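Local coordinates for 450aa long hypothetical fmu protein (Pyrococcus horikoshii, PDB 2YXL) that probably binds RNA and transfers a methyl group from S-adenosyl-L-methionine to carbon 5 of a cytosine base, at residues Ile15-Glu20 / Arg51-Ile56; Lys69-Ile74 / Val92-Ala97; Ala88-Ala93 / Asp135-Tyr140; Ile187-Asn192 / Tyr228-Ser233. All blocks are in the same frame, centred on the assembly; numbering follows the deposited sequence.

Interaction 1: residues Ile15-Glu20 / Arg51-Ile56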
loop_
_atom_site.group_PDB
_atom_site.type_symbol
_atom_site.label_atom_id
_atom_site.label_comp_id
_atom_site.label_asym_id
_atom_site.label_seq_id
_atom_site.Cartn_x
_atom_site.Cartn_y
_atom_site.Cartn_z
ATOM N N ILE A 15 -17.336 4.059 -17.901
ATOM C CA ILE A 15 -16.702 5.375 -18.001
ATOM C C ILE A 15 -16.880 6.157 -16.703
ATOM O O ILE A 15 -15.938 6.769 -16.210
ATOM C CB ILE A 15 -17.236 6.185 -19.218
ATOM C CG1 ILE A 15 -16.731 5.584 -20.539
ATOM C CG2 ILE A 15 -16.865 7.672 -19.113
ATOM C CD1 ILE A 15 -15.214 5.647 -20.756
ATOM N N ARG A 16 -18.086 6.117 -16.147
ATOM C CA ARG A 16 -18.372 6.791 -14.885
ATOM C C ARG A 16 -17.639 6.117 -13.731
ATOM O O ARG A 16 -17.319 6.760 -12.729
ATOM C CB ARG A 16 -19.878 6.825 -14.613
ATOM C CG ARG A 16 -20.685 7.642 -15.618
ATOM C CD ARG A 16 -22.150 7.743 -15.215
ATOM N NE ARG A 16 -22.839 6.464 -15.368
ATOM C CZ ARG A 16 -23.635 6.149 -16.385
ATOM N NH1 ARG A 16 -23.874 7.023 -17.359
ATOM N NH2 ARG A 16 -24.198 4.951 -16.423
ATOM N N ALA A 17 -17.359 4.824 -13.896
ATOM C CA ALA A 17 -16.705 4.020 -12.867
ATOM C C ALA A 17 -15.246 4.403 -12.602
ATOM O O ALA A 17 -14.880 4.636 -11.447
ATOM C CB ALA A 17 -16.828 2.527 -13.191
ATOM N N ILE A 18 -14.414 4.467 -13.646
ATOM C CA ILE A 18 -12.995 4.803 -13.442
ATOM C C ILE A 18 -12.815 6.254 -13.041
ATOM O O ILE A 18 -11.920 6.563 -12.264
ATOM C CB ILE A 18 -12.062 4.547 -14.667
ATOM C CG1 ILE A 18 -12.833 4.107 -15.904
ATOM C CG2 ILE A 18 -10.900 3.616 -14.285
ATOM C CD1 ILE A 18 -13.228 5.258 -16.779
ATOM N N ILE A 19 -13.653 7.139 -13.581
ATOM C CA ILE A 19 -13.613 8.547 -13.202
ATOM C C ILE A 19 -13.849 8.679 -11.699
ATOM O O ILE A 19 -13.068 9.332 -11.007
ATOM C CB ILE A 19 -14.619 9.418 -14.003
ATOM C CG1 ILE A 19 -14.225 9.457 -15.485
ATOM C CG2 ILE A 19 -14.684 10.844 -13.425
ATOM C CD1 ILE A 19 -15.273 10.063 -16.402
ATOM N N GLU A 20 -14.904 8.035 -11.198
ATOM C CA GLU A 20 -15.200 8.054 -9.767
ATOM C C GLU A 20 -14.106 7.363 -8.944
ATOM O O GLU A 20 -13.775 7.818 -7.850
ATOM C CB GLU A 20 -16.591 7.473 -9.472
ATOM C CG GLU A 20 -16.952 7.428 -7.980
ATOM C CD GLU A 20 -18.341 7.975 -7.653
ATOM O OE1 GLU A 20 -18.547 8.393 -6.492
ATOM O OE2 GLU A 20 -19.224 7.997 -8.537
ATOM N N ARG A 51 -11.867 -6.293 -14.877
ATOM C CA ARG A 51 -10.457 -6.469 -15.224
ATOM C C ARG A 51 -9.913 -5.276 -16.018
ATOM O O ARG A 51 -8.899 -4.684 -15.637
ATOM C CB ARG A 51 -10.268 -7.775 -16.006
ATOM C CG ARG A 51 -8.821 -8.161 -16.265
ATOM C CD ARG A 51 -8.711 -9.533 -16.916
ATOM N NE ARG A 51 -9.103 -10.618 -16.016
ATOM C CZ ARG A 51 -10.191 -11.372 -16.163
ATOM N NH1 ARG A 51 -11.017 -11.180 -17.187
ATOM N NH2 ARG A 51 -10.451 -12.333 -15.286
ATOM N N VAL A 52 -10.596 -4.932 -17.107
ATOM C CA VAL A 52 -10.202 -3.825 -17.981
ATOM C C VAL A 52 -10.108 -2.486 -17.225
ATOM O O VAL A 52 -9.122 -1.758 -17.358
ATOM C CB VAL A 52 -11.157 -3.719 -19.207
ATOM C CG1 VAL A 52 -11.059 -2.363 -19.884
ATOM C CG2 VAL A 52 -10.861 -4.828 -20.205
ATOM N N LEU A 53 -11.127 -2.183 -16.425
ATOM C CA LEU A 53 -11.162 -0.941 -15.667
ATOM C C LEU A 53 -10.130 -0.911 -14.541
ATOM O O LEU A 53 -9.583 0.147 -14.235
ATOM C CB LEU A 53 -12.565 -0.672 -15.119
ATOM C CG LEU A 53 -13.716 -0.447 -16.107
ATOM C CD1 LEU A 53 -14.969 -0.062 -15.345
ATOM C CD2 LEU A 53 -13.390 0.605 -17.162
ATOM N N THR A 54 -9.867 -2.074 -13.942
ATOM C CA THR A 54 -8.826 -2.221 -12.919
ATOM C C THR A 54 -7.442 -1.979 -13.524
ATOM O O THR A 54 -6.612 -1.284 -12.935
ATOM C CB THR A 54 -8.889 -3.614 -12.240
ATOM O OG1 THR A 54 -10.128 -3.741 -11.536
ATOM C CG2 THR A 54 -7.740 -3.815 -11.255
ATOM N N MET A 55 -7.211 -2.551 -14.703
ATOM C CA MET A 55 -5.972 -2.343 -15.446
ATOM C C MET A 55 -5.753 -0.853 -15.749
ATOM O O MET A 55 -4.652 -0.335 -15.555
ATOM C CB MET A 55 -5.980 -3.190 -16.729
ATOM C CG MET A 55 -4.747 -3.048 -17.621
ATOM S SD MET A 55 -4.817 -1.606 -18.713
ATOM C CE MET A 55 -6.046 -2.124 -19.920
ATOM N N ILE A 56 -6.804 -0.176 -16.212
ATOM C CA ILE A 56 -6.742 1.261 -16.501
ATOM C C ILE A 56 -6.485 2.068 -15.222
ATOM O O ILE A 56 -5.659 2.987 -15.214
ATOM C CB ILE A 56 -8.021 1.757 -17.236
ATOM C CG1 ILE A 56 -8.107 1.132 -18.638
ATOM C CG2 ILE A 56 -8.052 3.292 -17.327
ATOM C CD1 ILE A 56 -9.410 1.402 -19.375
#
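With CG of Leu53 set opposite its own carbonyl carbon (chi1 -63°) and the side chain extended beyond it, the forked end of Leu53 reaches over to the helix that carries Ala17 and Ile18. At Ile56 the same first torsion (chi1 -66°) places CG2 opposite the backbone N, the branch that faces Ile18. The fork of Leu53 divides its work. CD1 lies 3.8 Å from CB of Ala17, while CD2 touches CG1 of Ile18, the two larger side chains running nearly at right angles. Ile18 uses its second branch as well: its CG2 rests against the backbone, 3.7 Å from O of Leu53, and goes on to CG2 of Ile56 at 4.2 Å. One isoleucine thus fits between two positions a helical turn apart; the side-chain contacts are apolar, and all four touching residues are buried. The segment axes pass 10.2 Å from each other, running in broadly the same direction with a crossing angle of -33°. Neighbouring helices enclose the site, since Val92 of helix 84-99 packs on Ile18 and Phe39 of helix 32-41 on Leu53. Glu20, itself buried, forms a salt bridge with Arg121. Aliphatic packing between inclined helices builds the core of a helical bundle, here the N-terminal all-helical domain, which probably corresponds to the NusB-like domain of bacterial RsmB.

Interaction 2: residues Lys69-Ile74 / Val92-Ala97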
loop_
_atom_site.group_PDB
_atom_site.type_symbol
_atom_site.label_atom_id
_atom_site.label_comp_id
_atom_site.label_asym_id
_atom_site.label_seq_id
_atom_site.Cartn_x
_atom_site.Cartn_y
_atom_site.Cartn_z
ATOM N N LYS A 69 1.659 16.099 -16.520
ATOM C CA LYS A 69 2.506 16.919 -17.399
ATOM C C LYS A 69 1.897 17.109 -18.787
ATOM O O LYS A 69 2.037 18.179 -19.382
ATOM C CB LYS A 69 3.911 16.333 -17.538
ATOM C CG LYS A 69 4.809 16.552 -16.333
ATOM C CD LYS A 69 6.265 16.233 -16.665
ATOM C CE LYS A 69 7.065 15.881 -15.414
ATOM N NZ LYS A 69 7.084 16.986 -14.410
ATOM N N VAL A 70 1.231 16.071 -19.295
ATOM C CA VAL A 70 0.521 16.153 -20.570
ATOM C C VAL A 70 -0.683 17.088 -20.456
ATOM O O VAL A 70 -0.904 17.937 -21.326
ATOM C CB VAL A 70 0.077 14.754 -21.087
ATOM C CG1 VAL A 70 -0.880 14.884 -22.273
ATOM C CG2 VAL A 70 1.290 13.906 -21.466
ATOM N N ILE A 71 -1.449 16.934 -19.376
ATOM C CA ILE A 71 -2.601 17.800 -19.116
ATOM C C ILE A 71 -2.181 19.271 -19.075
ATOM O O ILE A 71 -2.860 20.123 -19.648
ATOM C CB ILE A 71 -3.376 17.389 -17.835
ATOM C CG1 ILE A 71 -3.997 15.997 -18.020
ATOM C CG2 ILE A 71 -4.462 18.413 -17.501
ATOM C CD1 ILE A 71 -4.565 15.378 -16.751
ATOM N N LYS A 72 -1.049 19.553 -18.432
ATOM C CA LYS A 72 -0.518 20.917 -18.360
ATOM C C LYS A 72 -0.176 21.495 -19.740
ATOM O O LYS A 72 -0.416 22.674 -19.993
ATOM C CB LYS A 72 0.699 20.988 -17.427
ATOM C CG LYS A 72 1.255 22.400 -17.248
ATOM C CD LYS A 72 2.474 22.426 -16.345
ATOM C CE LYS A 72 3.061 23.833 -16.282
ATOM N NZ LYS A 72 4.105 23.942 -15.223
ATOM N N GLU A 73 0.375 20.664 -20.621
ATOM C CA GLU A 73 0.707 21.084 -21.982
ATOM C C GLU A 73 -0.546 21.456 -22.768
ATOM O O GLU A 73 -0.560 22.454 -23.490
ATOM C CB GLU A 73 1.470 19.981 -22.727
ATOM C CG GLU A 73 2.883 19.731 -22.224
ATOM C CD GLU A 73 3.620 18.660 -23.023
ATOM O OE1 GLU A 73 3.448 18.599 -24.264
ATOM O OE2 GLU A 73 4.387 17.883 -22.409
ATOM N N ILE A 74 -1.593 20.651 -22.615
ATOM C CA ILE A 74 -2.842 20.845 -23.350
ATOM C C ILE A 74 -3.654 21.995 -22.763
ATOM O O ILE A 74 -4.075 22.898 -23.484
ATOM C CB ILE A 74 -3.687 19.541 -23.382
ATOM C CG1 ILE A 74 -2.957 18.452 -24.178
ATOM C CG2 ILE A 74 -5.083 19.802 -23.956
ATOM C CD1 ILE A 74 -3.477 17.044 -23.936
ATOM N N VAL A 92 -8.267 10.226 -16.853
ATOM C CA VAL A 92 -8.872 9.073 -17.496
ATOM C C VAL A 92 -8.795 9.190 -19.025
ATOM O O VAL A 92 -8.395 8.236 -19.709
ATOM C CB VAL A 92 -10.337 8.888 -17.017
ATOM C CG1 VAL A 92 -11.107 7.926 -17.919
ATOM C CG2 VAL A 92 -10.364 8.409 -15.567
ATOM N N ALA A 93 -9.156 10.364 -19.545
ATOM C CA ALA A 93 -9.183 10.602 -20.990
ATOM C C ALA A 93 -7.791 10.576 -21.623
ATOM O O ALA A 93 -7.605 9.985 -22.686
ATOM C CB ALA A 93 -9.898 11.913 -21.310
ATOM N N VAL A 94 -6.824 11.214 -20.967
ATOM C CA VAL A 94 -5.443 11.253 -21.456
ATOM C C VAL A 94 -4.827 9.852 -21.475
ATOM O O VAL A 94 -4.162 9.474 -22.441
ATOM C CB VAL A 94 -4.566 12.248 -20.639
ATOM C CG1 VAL A 94 -3.075 12.050 -20.932
ATOM C CG2 VAL A 94 -4.983 13.690 -20.931
ATOM N N ASP A 95 -5.074 9.081 -20.419
ATOM C CA ASP A 95 -4.573 7.711 -20.331
ATOM C C ASP A 95 -5.181 6.801 -21.400
ATOM O O ASP A 95 -4.480 5.986 -22.010
ATOM C CB ASP A 95 -4.848 7.133 -18.945
ATOM C CG ASP A 95 -4.152 5.815 -18.719
ATOM O OD1 ASP A 95 -4.850 4.786 -18.597
ATOM O OD2 ASP A 95 -2.904 5.804 -18.676
ATOM N N ILE A 96 -6.487 6.943 -21.617
ATOM C CA ILE A 96 -7.192 6.136 -22.606
ATOM C C ILE A 96 -6.735 6.494 -24.025
ATOM O O ILE A 96 -6.483 5.604 -24.841
ATOM C CB ILE A 96 -8.732 6.212 -22.422
ATOM C CG1 ILE A 96 -9.153 5.313 -21.253
ATOM C CG2 ILE A 96 -9.460 5.788 -23.686
ATOM C CD1 ILE A 96 -10.593 5.477 -20.803
ATOM N N ALA A 97 -6.597 7.791 -24.294
ATOM C CA ALA A 97 -6.181 8.276 -25.613
ATOM C C ALA A 97 -4.733 7.923 -25.960
ATOM O O ALA A 97 -4.439 7.571 -27.101
ATOM C CB ALA A 97 -6.402 9.779 -25.730
#
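Val70, Ile71 and Val94 join two consecutive long helices of the N-terminal helical bundle, 47-75 and 84-99, in a contact that rests on these three side chains. The apolar interactions come first. Val94 stands out from its helix with its two methyl groups parted: CG1 lies opposite the backbone N and CG2 opposite the carbonyl carbon, so each is presented to a different neighbour. Both neighbours belong to the facing helix, where they are adjacent in sequence. CA of Val94 is 7.5 Å from CA of Ile71, the nearest pair of backbone positions. Ile71 does not aim its first bond at the other helix and makes up for this through CG1. Ile137, from helix 124-138, packs on Val94 too, so Val94 of helix 84-99 is packed on by two other helices. Polar groups take no part in the packing between the two segments. Glu73 OE1 is hydrogen-bonded to Tyr140 OH, beside the packing of Tyr140 on Val70. Asp95 is buried; its OD1 makes a weak hydrogen bond to His100, and its OD2 lies near a carboxylate oxygen of Asp59. In the apolar centre, Val94 CG1 lies 3.8 Å from Val70 CG1, and Val94 CG2 is at the same 3.8 Å from Ile71 CG1.

Interaction 3: residues Ala88-Ala93 / Asp135-Tyr140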
loop_
_atom_site.group_PDB
_atom_site.type_symbol
_atom_site.label_atom_id
_atom_site.label_comp_id
_atom_site.label_asym_id
_atom_site.label_seq_id
_atom_site.Cartn_x
_atom_site.Cartn_y
_atom_site.Cartn_z
ATOM N N ALA A 88 -9.827 14.244 -12.489
ATOM C CA ALA A 88 -10.010 12.803 -12.640
ATOM C C ALA A 88 -10.433 12.439 -14.062
ATOM O O ALA A 88 -9.894 11.500 -14.649
ATOM C CB ALA A 88 -11.021 12.284 -11.626
ATOM N N ALA A 89 -11.380 13.189 -14.621
ATOM C CA ALA A 89 -11.847 12.932 -15.984
ATOM C C ALA A 89 -10.730 13.142 -17.005
ATOM O O ALA A 89 -10.563 12.331 -17.922
ATOM C CB ALA A 89 -13.052 13.792 -16.319
ATOM N N LEU A 90 -9.966 14.219 -16.834
ATOM C CA LEU A 90 -8.854 14.522 -17.727
ATOM C C LEU A 90 -7.784 13.426 -17.676
ATOM O O LEU A 90 -7.256 13.025 -18.716
ATOM C CB LEU A 90 -8.258 15.899 -17.410
ATOM C CG LEU A 90 -9.075 17.147 -17.776
ATOM C CD1 LEU A 90 -8.390 18.398 -17.276
ATOM C CD2 LEU A 90 -9.316 17.246 -19.287
ATOM N N ARG A 91 -7.495 12.925 -16.476
ATOM C CA ARG A 91 -6.536 11.832 -16.301
ATOM C C ARG A 91 -6.990 10.554 -17.015
ATOM O O ARG A 91 -6.203 9.895 -17.700
ATOM C CB ARG A 91 -6.292 11.557 -14.815
ATOM C CG ARG A 91 -5.397 12.581 -14.137
ATOM C CD ARG A 91 -5.400 12.438 -12.622
ATOM N NE ARG A 91 -4.341 13.249 -12.017
ATOM C CZ ARG A 91 -4.150 13.407 -10.710
ATOM N NH1 ARG A 91 -4.949 12.821 -9.824
ATOM N NH2 ARG A 91 -3.150 14.167 -10.285
ATOM N N VAL A 92 -8.267 10.226 -16.853
ATOM C CA VAL A 92 -8.872 9.073 -17.496
ATOM C C VAL A 92 -8.795 9.190 -19.025
ATOM O O VAL A 92 -8.395 8.236 -19.709
ATOM C CB VAL A 92 -10.337 8.888 -17.017
ATOM C CG1 VAL A 92 -11.107 7.926 -17.919
ATOM C CG2 VAL A 92 -10.364 8.409 -15.567
ATOM N N ALA A 93 -9.156 10.364 -19.545
ATOM C CA ALA A 93 -9.183 10.602 -20.990
ATOM C C ALA A 93 -7.791 10.576 -21.623
ATOM O O ALA A 93 -7.605 9.985 -22.686
ATOM C CB ALA A 93 -9.898 11.913 -21.310
ATOM N N ASP A 135 -11.070 16.927 -28.040
ATOM C CA ASP A 135 -10.375 16.862 -29.326
ATOM C C ASP A 135 -8.874 17.142 -29.218
ATOM O O ASP A 135 -8.070 16.457 -29.855
ATOM C CB ASP A 135 -11.027 17.792 -30.356
ATOM C CG ASP A 135 -12.230 17.157 -31.049
ATOM O OD1 ASP A 135 -12.946 17.881 -31.772
ATOM O OD2 ASP A 135 -12.463 15.939 -30.878
ATOM N N LYS A 136 -8.507 18.135 -28.408
ATOM C CA LYS A 136 -7.100 18.461 -28.149
ATOM C C LYS A 136 -6.346 17.261 -27.574
ATOM O O LYS A 136 -5.208 16.989 -27.962
ATOM C CB LYS A 136 -6.985 19.658 -27.197
ATOM C CG LYS A 136 -7.270 21.024 -27.826
ATOM C CD LYS A 136 -5.991 21.720 -28.308
ATOM C CE LYS A 136 -5.751 21.547 -29.810
ATOM N NZ LYS A 136 -6.654 22.409 -30.633
ATOM N N ILE A 137 -7.002 16.548 -26.659
ATOM C CA ILE A 137 -6.447 15.354 -26.025
ATOM C C ILE A 137 -6.232 14.227 -27.042
ATOM O O ILE A 137 -5.177 13.590 -27.055
ATOM C CB ILE A 137 -7.337 14.884 -24.839
ATOM C CG1 ILE A 137 -7.244 15.891 -23.684
ATOM C CG2 ILE A 137 -6.947 13.482 -24.369
ATOM C CD1 ILE A 137 -8.337 15.759 -22.638
ATOM N N PHE A 138 -7.220 13.998 -27.902
ATOM C CA PHE A 138 -7.124 12.940 -28.908
ATOM C C PHE A 138 -6.172 13.265 -30.064
ATOM O O PHE A 138 -5.767 12.372 -30.805
ATOM C CB PHE A 138 -8.512 12.531 -29.411
ATOM C CG PHE A 138 -9.242 11.620 -28.467
ATOM C CD1 PHE A 138 -10.191 12.124 -27.588
ATOM C CD2 PHE A 138 -8.962 10.255 -28.441
ATOM C CE1 PHE A 138 -10.862 11.287 -26.701
ATOM C CE2 PHE A 138 -9.628 9.408 -27.556
ATOM C CZ PHE A 138 -10.580 9.931 -26.681
ATOM N N GLU A 139 -5.812 14.539 -30.195
ATOM C CA GLU A 139 -4.886 14.990 -31.232
ATOM C C GLU A 139 -3.484 15.288 -30.693
ATOM O O GLU A 139 -2.596 15.677 -31.458
ATOM C CB GLU A 139 -5.436 16.234 -31.931
ATOM C CG GLU A 139 -6.625 15.976 -32.846
ATOM C CD GLU A 139 -7.366 17.251 -33.209
ATOM O OE1 GLU A 139 -7.303 18.225 -32.425
ATOM O OE2 GLU A 139 -8.019 17.281 -34.274
ATOM N N TYR A 140 -3.288 15.105 -29.389
ATOM C CA TYR A 140 -2.014 15.427 -28.744
ATOM C C TYR A 140 -0.873 14.525 -29.210
ATOM O O TYR A 140 -0.976 13.297 -29.151
ATOM C CB TYR A 140 -2.141 15.372 -27.215
ATOM C CG TYR A 140 -0.814 15.447 -26.490
ATOM C CD1 TYR A 140 -0.157 16.665 -26.321
ATOM C CD2 TYR A 140 -0.213 14.298 -25.981
ATOM C CE1 TYR A 140 1.066 16.736 -25.661
ATOM C CE2 TYR A 140 1.010 14.358 -25.320
ATOM C CZ TYR A 140 1.642 15.579 -25.164
ATOM O OH TYR A 140 2.850 15.637 -24.509
#
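Ile137 brings the end of its longer branch against Leu90, CD1 meeting CD2 of the leucine at 3.8 Å, with the two side chains nearly perpendicular. Its shorter branch is not idle. CG2 of Ile137 comes down on the backbone of Ala93, 3.9 Å from Ala93 O and a little farther from the carbonyl carbon. The first torsion explains the division: at chi1 -69° CG1 lies opposite the carbonyl carbon and carries CD1 toward Leu90, whereas CG2, opposite the backbone N, is turned to Ala93. The methyl group of Ala93 contributes a looser touch, its CB being 4.4 Å from Ile137 CD1. Small and large residues are complementary here: beside the small Ala93, Ile137 rests on the backbone of the facing helix, while Leu90, one turn earlier, extends to meet the isoleucine's far end. The CA atoms of Ala93 and Ile137 are 7.4 Å apart. The surroundings complete the apolar seam. Phe130, also from helix 124-138, packs on both Leu90 and Ala93, and Ile71 of helix 47-75 lies against Leu90. Buried Arg91 forms salt bridges with Asp68 and Glu26, and exposed Asp135 forms one with Arg111. Well away from the cofactor pocket, this is aliphatic helix-helix packing of Leu90 and Ala93 against Ile137 inside the N-terminal helical bundle.

Interaction 4: residues Ile187-Asn192 / Tyr228-Ser233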
loop_
_atom_site.group_PDB
_atom_site.type_symbol
_atom_site.label_atom_id
_atom_site.label_comp_id
_atom_site.label_asym_id
_atom_site.label_seq_id
_atom_site.Cartn_x
_atom_site.Cartn_y
_atom_site.Cartn_z
ATOM N N ILE A 187 -3.251 -10.590 -5.401
ATOM C CA ILE A 187 -3.556 -10.055 -4.079
ATOM C C ILE A 187 -3.017 -11.023 -3.032
ATOM O O ILE A 187 -3.223 -12.236 -3.130
ATOM C CB ILE A 187 -5.078 -9.852 -3.875
ATOM C CG1 ILE A 187 -5.647 -8.901 -4.936
ATOM C CG2 ILE A 187 -5.378 -9.322 -2.468
ATOM C CD1 ILE A 187 -7.114 -9.151 -5.283
ATOM N N SER A 188 -2.329 -10.477 -2.034
ATOM C CA SER A 188 -1.734 -11.270 -0.974
ATOM C C SER A 188 -2.610 -11.257 0.278
ATOM O O SER A 188 -3.012 -10.194 0.751
ATOM C CB SER A 188 -0.332 -10.749 -0.666
ATOM O OG SER A 188 0.322 -11.581 0.275
ATOM N N ILE A 189 -2.911 -12.445 0.801
ATOM C CA ILE A 189 -3.748 -12.595 1.999
ATOM C C ILE A 189 -3.114 -13.539 3.021
ATOM O O ILE A 189 -2.333 -14.422 2.661
ATOM C CB ILE A 189 -5.193 -13.091 1.667
ATOM C CG1 ILE A 189 -5.167 -14.448 0.945
ATOM C CG2 ILE A 189 -5.962 -12.044 0.858
ATOM C CD1 ILE A 189 -6.498 -15.184 0.949
ATOM N N ARG A 190 -3.447 -13.343 4.296
ATOM C CA ARG A 190 -3.012 -14.253 5.353
ATOM C C ARG A 190 -4.201 -15.041 5.889
ATOM O O ARG A 190 -5.290 -14.491 6.067
ATOM C CB ARG A 190 -2.322 -13.498 6.493
ATOM C CG ARG A 190 -1.425 -14.386 7.350
ATOM C CD ARG A 190 -0.897 -13.677 8.596
ATOM N NE ARG A 190 -1.914 -13.567 9.639
ATOM C CZ ARG A 190 -2.492 -12.430 10.022
ATOM N NH1 ARG A 190 -2.154 -11.269 9.467
ATOM N NH2 ARG A 190 -3.408 -12.454 10.978
ATOM N N VAL A 191 -3.981 -16.330 6.133
ATOM C CA VAL A 191 -4.998 -17.204 6.707
ATOM C C VAL A 191 -4.930 -17.144 8.234
ATOM O O VAL A 191 -3.870 -17.353 8.830
ATOM C CB VAL A 191 -4.844 -18.668 6.200
ATOM C CG1 VAL A 191 -5.729 -19.630 6.989
ATOM C CG2 VAL A 191 -5.169 -18.752 4.718
ATOM N N ASN A 192 -6.070 -16.842 8.853
ATOM C CA ASN A 192 -6.190 -16.778 10.306
ATOM C C ASN A 192 -6.230 -18.180 10.914
ATOM O O ASN A 192 -7.286 -18.819 10.958
ATOM C CB ASN A 192 -7.437 -15.965 10.691
ATOM C CG ASN A 192 -7.601 -15.789 12.200
ATOM O OD1 ASN A 192 -8.687 -15.459 12.672
ATOM N ND2 ASN A 192 -6.530 -15.999 12.954
ATOM N N TYR A 228 -11.230 -10.035 -6.759
ATOM C CA TYR A 228 -11.851 -10.773 -5.669
ATOM C C TYR A 228 -12.638 -9.841 -4.754
ATOM O O TYR A 228 -12.078 -8.914 -4.161
ATOM C CB TYR A 228 -10.788 -11.532 -4.873
ATOM C CG TYR A 228 -11.343 -12.460 -3.817
ATOM C CD1 TYR A 228 -11.836 -13.718 -4.160
ATOM C CD2 TYR A 228 -11.363 -12.086 -2.473
ATOM C CE1 TYR A 228 -12.343 -14.579 -3.196
ATOM C CE2 TYR A 228 -11.867 -12.940 -1.499
ATOM C CZ TYR A 228 -12.354 -14.186 -1.868
ATOM O OH TYR A 228 -12.855 -15.042 -0.915
ATOM N N ASN A 229 -13.938 -10.099 -4.649
ATOM C CA ASN A 229 -14.824 -9.297 -3.814
ATOM C C ASN A 229 -14.793 -9.756 -2.355
ATOM O O ASN A 229 -15.253 -10.854 -2.028
ATOM C CB ASN A 229 -16.251 -9.334 -4.372
ATOM C CG ASN A 229 -17.139 -8.234 -3.806
ATOM O OD1 ASN A 229 -18.309 -8.124 -4.173
ATOM N ND2 ASN A 229 -16.589 -7.416 -2.914
ATOM N N PHE A 230 -14.250 -8.902 -1.490
ATOM C CA PHE A 230 -14.087 -9.217 -0.069
ATOM C C PHE A 230 -15.362 -9.056 0.762
ATOM O O PHE A 230 -15.550 -9.773 1.748
ATOM C CB PHE A 230 -12.952 -8.389 0.544
ATOM C CG PHE A 230 -11.575 -8.869 0.168
ATOM C CD1 PHE A 230 -10.835 -8.207 -0.809
ATOM C CD2 PHE A 230 -11.013 -9.979 0.795
ATOM C CE1 PHE A 230 -9.555 -8.647 -1.159
ATOM C CE2 PHE A 230 -9.737 -10.427 0.450
ATOM C CZ PHE A 230 -9.008 -9.761 -0.531
ATOM N N ASP A 231 -16.231 -8.121 0.373
ATOM C CA ASP A 231 -17.476 -7.879 1.117
ATOM C C ASP A 231 -18.630 -8.821 0.738
ATOM O O ASP A 231 -19.755 -8.658 1.218
ATOM C CB ASP A 231 -17.908 -6.399 1.062
ATOM C CG ASP A 231 -17.823 -5.802 -0.334
ATOM O OD1 ASP A 231 -16.701 -5.684 -0.869
ATOM O OD2 ASP A 231 -18.878 -5.425 -0.885
ATOM N N THR A 232 -18.341 -9.800 -0.117
ATOM C CA THR A 232 -19.280 -10.884 -0.421
ATOM C C THR A 232 -18.633 -12.247 -0.159
ATOM O O THR A 232 -19.277 -13.290 -0.298
ATOM C CB THR A 232 -19.798 -10.832 -1.880
ATOM O OG1 THR A 232 -18.689 -10.845 -2.786
ATOM C CG2 THR A 232 -20.646 -9.587 -2.121
ATOM N N SER A 233 -17.358 -12.222 0.222
ATOM C CA SER A 233 -16.596 -13.432 0.522
ATOM C C SER A 233 -16.994 -14.036 1.865
ATOM O O SER A 233 -17.043 -13.336 2.882
ATOM C CB SER A 233 -15.097 -13.131 0.515
ATOM O OG SER A 233 -14.362 -14.173 1.133
#
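Ser233 OG is gripped twice: it lies 2.7 Å from OH of Tyr228, in a hydrogen bond that either hydroxyl could donate, and it accepts the backbone N-H of Phe236. Ser233 sits at the N-cap position of helix 234-237, and the second bond is its side-chain cap; the first pins the far end of the tyrosine ring, whose root, Tyr228 CB, touches Ile187 CD1 at 4.4 Å. Inside the same loop the two aromatic rings meet steeply. CD2 of Tyr228 stands 3.7 Å above the plane of the Phe230 ring, over its centre, and in return CD2 of Phe230 lies in the tyrosine plane, at its edge. Phe236 adds an edge-to-face contact with Phe230. So held, Phe230 presents its rim to the strand, where two isoleucines on one face of the sheet receive it near the ring plane. Ile187 CG2 comes to 4.1 Å from Phe230 CZ, the two side chains passing in opposite directions; Ile189 CG2 approaches CZ equally closely and also meets CE2. At Ile189 the torsion matters: with CG1 between the backbone N and the carbonyl carbon (chi1 59°), CG2 is the branch set opposite the carbonyl carbon and turned to the ring. Ile241 and Val243 of the adjacent strand widen the apolar patch around Phe230. The side chain of Ile189 lies about 14 Å from the bound sinefungin. A loop aromatic set edge-on against alternate strand residues thus packs a loop on one face of the four-stranded antiparallel sheet of the ferredoxin-like domain.

Overall arrangement
From the N terminus, interaction 1 closes a span of some 30 residues, bringing helix 12-24 against the early part of helix 47-75. Further along that long helix, interaction 2 folds the chain back on itself across a shorter connection. Interaction 3 starts on the segment where interaction 2 ends, on helix 84-99, and closes a mostly helical span to helix 124-138; the centres of the two lie about 5 Å apart. Helix 84-99 also meets interaction 1 through Val92, so the first three contacts bind one bundle. Interaction 4 follows separately, its centre about 34 Å from that of interaction 2, and ties a loop to the sheet of the ferredoxin-like domain.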